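Local structure of L-lysine 6-oxidase (Marinomonas mediterranea, 3WEU) at residues S4-I9 and K64-S69; G170-G175 and G203-L208. The protein oxidises the side-chain amino group of L-lysine with its cysteine tryptophylquinone cofactor, releasing hydrogen peroxide that accounts for its antibacterial activity. One frame throughout, in Å; residues are numbered along the deposited sequence.

Contact 1 of 2, residues S4-I9 and K64-S69; sequences SVHPSI and KVFGAS
S4 and H6 each pair through both backbone polar atoms with F66 and K64, joining strands 4-6 and 64-66 as antiparallel neighbours. S4 N donates to F66 O at 3.0 Å and F66 N returns a bond to S4 O; the H6 and K64 pair repeats this with straighter bonds, K64 N meeting H6 O at 2.8 Å with an N-H...O angle of 168°. Between them lies the non-hydrogen-bonded pair V5 and V65, where V65 CA points its hydrogen at S4 O (3.4 Å) and V5 CA does the same to K64 O.

Apolar contact divides between two faces. Branched valines suit the buried side, where V5 CG2 lies 4.2 Å from V65 CG2 and V5 also reaches A242 of the parallel strand 237-247. On the other face H6 CD2 approaches F66 CD1 at 3.7 Å, the ring planes 57° apart; both side chains also touch M434 of helix 433-439.

Water bridges one polar end: S4 OG, set between backbone N and carbonyl carbon (chi1 67°), shares a water with G67 O. H6 ND1 is hydrogen-bonded to D435 OD1, which should limit the imidazole's rotation. Backbone bonds thus set the register, while histidine ties the sheet to helix 433-439.

Contact 2 of 2, residues G170-G175 and G203-L208; sequences GELLQG and GGNTDL
L172 packs its branched end against the backbone of G203 and G204, with CD2 3.8 Å from G203 C and CG equally close to G204 N. Glycine suits G203, whose CA lies only 3.2 Å from Q174 O. N205 borders this packed part. With its CG anti to the carbonyl carbon (chi1 -65°), the amide stands beside the L173 N-H, which OD1 accepts at 2.9 Å in the carbonyl plane, while ND2 is held by D216. An asparagine thus joins two chain segments through one planar amide, and the exposed L173 still lays CG against OD1 of N205 at 3.4 Å.

Strand 174-175 is the outermost strand, within this chain, of a small antiparallel sheet, and here L173 and Q174 both face G204 in a classic beta bulge. Q174 N donates to G204 O at 2.8 Å and G204 N answers to Q174 O, with G175, at positive phi, paired to G203 beyond.

Toward solvent the fit is slacker. Q174 bends at chi2 (-86°), bringing NE2 back to donate a hydrogen bond to L173 O at 3.2 Å. Q174 OE1 and D207 OD2 are 3.5 Å apart with no bond between them; OD2 is instead hydrogen-bonded to S209 N. D207 also packs on Y211 of the second subunit.

Overall arrangement
From the N terminus, the chain lays down strand 4-13 and returns along strand 58-66, so contact 1 closes a loop of 54 intervening residues that contains strands but no helix. This pairing belongs to a large mixed sheet, in which strand 4-13 also runs beside strand 237-247. Contact 2 opens only later and closes a shorter, 27-residue excursion: the chain leaves the small sheet after strand 174-175, runs through 181-187 and 193-196 of the larger sheet, and returns at 202-204, with 217-219 following. The two loops neither nest nor cross. Their centres lie 41 Å apart and their nearest atoms about 24 Å, yet both belong to the N-terminal region of the enzyme.

Contact 1 of 2, residues S4-I9 and K64-S69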
loop_
_atom_site.group_PDB
_atom_site.type_symbol
_atom_site.label_atom_id
_atom_site.label_comp_id
_atom_site.label_asym_id
_atom_site.label_seq_id
_atom_site.Cartn_x
_atom_site.Cartn_y
_atom_site.Cartn_z
ATOM N N SER A 4 33.029 3.658 -43.559
ATOM C CA SER A 4 32.868 3.557 -42.110
ATOM C C SER A 4 31.779 4.540 -41.753
ATOM O O SER A 4 31.583 5.539 -42.421
ATOM C CB SER A 4 34.212 3.820 -41.426
ATOM O OG SER A 4 34.471 5.143 -41.676
ATOM N N VAL A 5 31.001 4.186 -40.756
ATOM C CA VAL A 5 29.956 5.048 -40.223
ATOM C C VAL A 5 30.428 5.579 -38.862
ATOM O O VAL A 5 31.052 4.856 -38.070
ATOM C CB VAL A 5 28.684 4.242 -40.060
ATOM C CG1 VAL A 5 27.586 4.985 -39.289
ATOM C CG2 VAL A 5 28.195 3.742 -41.418
ATOM N N HIS A 6 30.220 6.855 -38.658
ATOM C CA HIS A 6 30.507 7.466 -37.364
ATOM C C HIS A 6 29.329 8.321 -36.895
ATOM O O HIS A 6 28.677 9.008 -37.715
ATOM C CB HIS A 6 31.760 8.289 -37.410
ATOM C CG HIS A 6 32.974 7.500 -37.753
ATOM N ND1 HIS A 6 33.574 6.644 -36.856
ATOM C CD2 HIS A 6 33.715 7.436 -38.897
ATOM C CE1 HIS A 6 34.596 6.042 -37.451
ATOM N NE2 HIS A 6 34.712 6.526 -38.681
ATOM N N PRO A 7 29.097 8.364 -35.587
ATOM C CA PRO A 7 29.872 7.632 -34.550
ATOM C C PRO A 7 29.621 6.088 -34.605
ATOM O O PRO A 7 28.602 5.621 -35.078
ATOM C CB PRO A 7 29.249 8.143 -33.236
ATOM C CG PRO A 7 27.839 8.477 -33.598
ATOM C CD PRO A 7 27.976 9.124 -34.997
ATOM N N SER A 8 30.562 5.317 -34.093
ATOM C CA SER A 8 30.365 3.854 -33.954
ATOM C C SER A 8 29.232 3.483 -32.987
ATOM O O SER A 8 28.521 2.447 -33.183
ATOM C CB SER A 8 31.705 3.223 -33.551
ATOM O OG SER A 8 32.032 3.588 -32.239
ATOM N N ILE A 9 29.025 4.280 -31.941
ATOM C CA ILE A 9 27.947 4.076 -31.045
ATOM C C ILE A 9 27.251 5.425 -30.868
ATOM O O ILE A 9 27.754 6.282 -30.192
ATOM C CB ILE A 9 28.387 3.502 -29.678
ATOM C CG1 ILE A 9 29.080 2.132 -29.827
ATOM C CG2 ILE A 9 27.162 3.324 -28.804
ATOM C CD1 ILE A 9 29.773 1.584 -28.555
ATOM N N LYS A 64 27.218 9.938 -39.959
ATOM C CA LYS A 64 27.887 10.288 -41.237
ATOM C C LYS A 64 28.591 9.025 -41.723
ATOM O O LYS A 64 28.965 8.147 -40.915
ATOM C CB LYS A 64 28.866 11.360 -41.030
ATOM C CG LYS A 64 28.200 12.662 -40.589
ATOM C CD LYS A 64 29.224 13.799 -40.494
ATOM C CE LYS A 64 28.599 15.003 -39.805
ATOM N NZ LYS A 64 29.586 16.129 -39.702
ATOM N N VAL A 65 28.685 8.892 -43.041
ATOM C CA VAL A 65 29.348 7.730 -43.641
ATOM C C VAL A 65 30.483 8.281 -44.473
ATOM O O VAL A 65 30.382 9.373 -45.084
ATOM C CB VAL A 65 28.357 6.836 -44.420
ATOM C CG1 VAL A 65 27.616 7.674 -45.446
ATOM C CG2 VAL A 65 29.050 5.644 -45.082
ATOM N N PHE A 66 31.600 7.544 -44.458
ATOM C CA PHE A 66 32.832 8.006 -45.070
ATOM C C PHE A 66 33.403 6.960 -45.992
ATOM O O PHE A 66 33.315 5.776 -45.685
ATOM C CB PHE A 66 33.867 8.276 -43.970
ATOM C CG PHE A 66 33.469 9.383 -43.061
ATOM C CD1 PHE A 66 32.593 9.153 -42.034
ATOM C CD2 PHE A 66 33.893 10.676 -43.292
ATOM C CE1 PHE A 66 32.214 10.196 -41.187
ATOM C CE2 PHE A 66 33.492 11.720 -42.450
ATOM C CZ PHE A 66 32.609 11.460 -41.435
ATOM N N GLY A 67 34.033 7.399 -47.081
ATOM C CA GLY A 67 34.638 6.486 -48.031
ATOM C C GLY A 67 36.036 6.075 -47.611
ATOM O O GLY A 67 36.500 6.379 -46.478
ATOM N N ALA A 68 36.695 5.356 -48.523
ATOM C CA ALA A 68 37.896 4.558 -48.198
ATOM C C ALA A 68 39.039 5.485 -47.828
ATOM O O ALA A 68 39.868 5.134 -46.988
ATOM C CB ALA A 68 38.305 3.688 -49.372
ATOM N N SER A 69 39.018 6.682 -48.416
ATOM C CA SER A 69 39.998 7.728 -48.140
ATOM C C SER A 69 39.497 8.665 -47.024
ATOM O O SER A 69 39.958 9.779 -46.907
ATOM C CB SER A 69 40.186 8.543 -49.390
ATOM O OG SER A 69 38.966 9.187 -49.705
HETATM O O HOH W 1 36.153 5.219 -44.111
#

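Contact 2 of 2, residues G170-G175 and G203-L208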
loop_
_atom_site.group_PDB
_atom_site.type_symbol
_atom_site.label_atom_id
_atom_site.label_comp_id
_atom_site.label_asym_id
_atom_site.label_seq_id
_atom_site.Cartn_x
_atom_site.Cartn_y
_atom_site.Cartn_z
ATOM N N GLY A 170 -2.684 -1.973 -25.492
ATOM C CA GLY A 170 -3.738 -1.471 -24.647
ATOM C C GLY A 170 -3.301 -0.420 -23.638
ATOM O O GLY A 170 -2.187 0.108 -23.671
ATOM N N GLU A 171 -4.214 -0.142 -22.731
ATOM C CA GLU A 171 -4.108 0.948 -21.821
ATOM C C GLU A 171 -3.479 0.433 -20.541
ATOM O O GLU A 171 -4.020 -0.400 -19.847
ATOM C CB GLU A 171 -5.502 1.530 -21.592
ATOM C CG GLU A 171 -5.559 2.507 -20.452
ATOM C CD GLU A 171 -6.740 3.450 -20.550
ATOM O OE1 GLU A 171 -7.584 3.253 -21.463
ATOM O OE2 GLU A 171 -6.811 4.377 -19.714
ATOM N N LEU A 172 -2.310 0.954 -20.211
ATOM C CA LEU A 172 -1.607 0.552 -19.004
ATOM C C LEU A 172 -2.255 1.143 -17.772
ATOM O O LEU A 172 -2.727 2.282 -17.783
ATOM C CB LEU A 172 -0.115 1.017 -19.153
ATOM C CG LEU A 172 0.882 0.028 -19.776
ATOM C CD1 LEU A 172 0.313 -1.220 -20.464
ATOM C CD2 LEU A 172 1.990 0.629 -20.602
ATOM N N LEU A 173 -2.268 0.386 -16.689
ATOM C CA LEU A 173 -2.981 0.788 -15.494
ATOM C C LEU A 173 -2.306 1.858 -14.632
ATOM O O LEU A 173 -2.954 2.482 -13.827
ATOM C CB LEU A 173 -3.259 -0.448 -14.644
ATOM C CG LEU A 173 -4.046 -1.571 -15.327
ATOM C CD1 LEU A 173 -4.271 -2.728 -14.330
ATOM C CD2 LEU A 173 -5.358 -1.064 -15.925
ATOM N N GLN A 174 -0.987 2.023 -14.755
ATOM C CA GLN A 174 -0.215 2.981 -13.942
ATOM C C GLN A 174 0.829 3.702 -14.821
ATOM O O GLN A 174 1.332 3.132 -15.773
ATOM C CB GLN A 174 0.520 2.205 -12.872
ATOM C CG GLN A 174 -0.353 1.510 -11.887
ATOM C CD GLN A 174 -0.712 2.468 -10.777
ATOM O OE1 GLN A 174 0.007 2.581 -9.776
ATOM N NE2 GLN A 174 -1.769 3.228 -10.987
ATOM N N GLY A 175 1.115 4.972 -14.554
ATOM C CA GLY A 175 2.062 5.702 -15.427
ATOM C C GLY A 175 1.532 5.986 -16.803
ATOM O O GLY A 175 0.309 6.187 -16.990
ATOM N N GLY A 203 5.271 3.210 -18.099
ATOM C CA GLY A 203 3.976 2.714 -17.607
ATOM C C GLY A 203 3.981 1.215 -17.394
ATOM O O GLY A 203 4.871 0.465 -17.881
ATOM N N GLY A 204 2.958 0.770 -16.675
ATOM C CA GLY A 204 2.812 -0.657 -16.424
ATOM C C GLY A 204 1.518 -0.988 -15.661
ATOM O O GLY A 204 0.656 -0.101 -15.374
ATOM N N ASN A 205 1.383 -2.270 -15.337
ATOM C CA ASN A 205 0.094 -2.767 -14.819
ATOM C C ASN A 205 0.116 -3.200 -13.391
ATOM O O ASN A 205 -0.875 -3.700 -12.918
ATOM C CB ASN A 205 -0.425 -3.867 -15.734
ATOM C CG ASN A 205 -0.765 -3.351 -17.115
ATOM O OD1 ASN A 205 -1.351 -2.257 -17.274
ATOM N ND2 ASN A 205 -0.391 -4.113 -18.130
ATOM N N THR A 206 1.207 -2.934 -12.670
ATOM C CA THR A 206 1.289 -3.138 -11.233
ATOM C C THR A 206 1.661 -1.842 -10.546
ATOM O O THR A 206 2.215 -0.919 -11.160
ATOM C CB THR A 206 2.330 -4.232 -10.846
ATOM O OG1 THR A 206 3.660 -3.853 -11.248
ATOM C CG2 THR A 206 1.968 -5.507 -11.545
ATOM N N ASP A 207 1.347 -1.764 -9.268
ATOM C CA ASP A 207 1.579 -0.600 -8.454
ATOM C C ASP A 207 3.071 -0.667 -8.208
ATOM O O ASP A 207 3.597 -1.729 -7.860
ATOM C CB ASP A 207 0.747 -0.712 -7.137
ATOM C CG ASP A 207 0.656 0.622 -6.347
ATOM O OD1 ASP A 207 -0.146 0.681 -5.372
ATOM O OD2 ASP A 207 1.359 1.619 -6.688
ATOM N N LEU A 208 3.792 0.425 -8.456
ATOM C CA LEU A 208 5.206 0.479 -7.991
ATOM C C LEU A 208 5.256 0.616 -6.438
ATOM O O LEU A 208 6.294 0.304 -5.828
ATOM C CB LEU A 208 5.966 1.639 -8.660
ATOM C CG LEU A 208 6.063 1.604 -10.165
ATOM C CD1 LEU A 208 6.733 2.855 -10.734
ATOM C CD2 LEU A 208 6.829 0.353 -10.592
#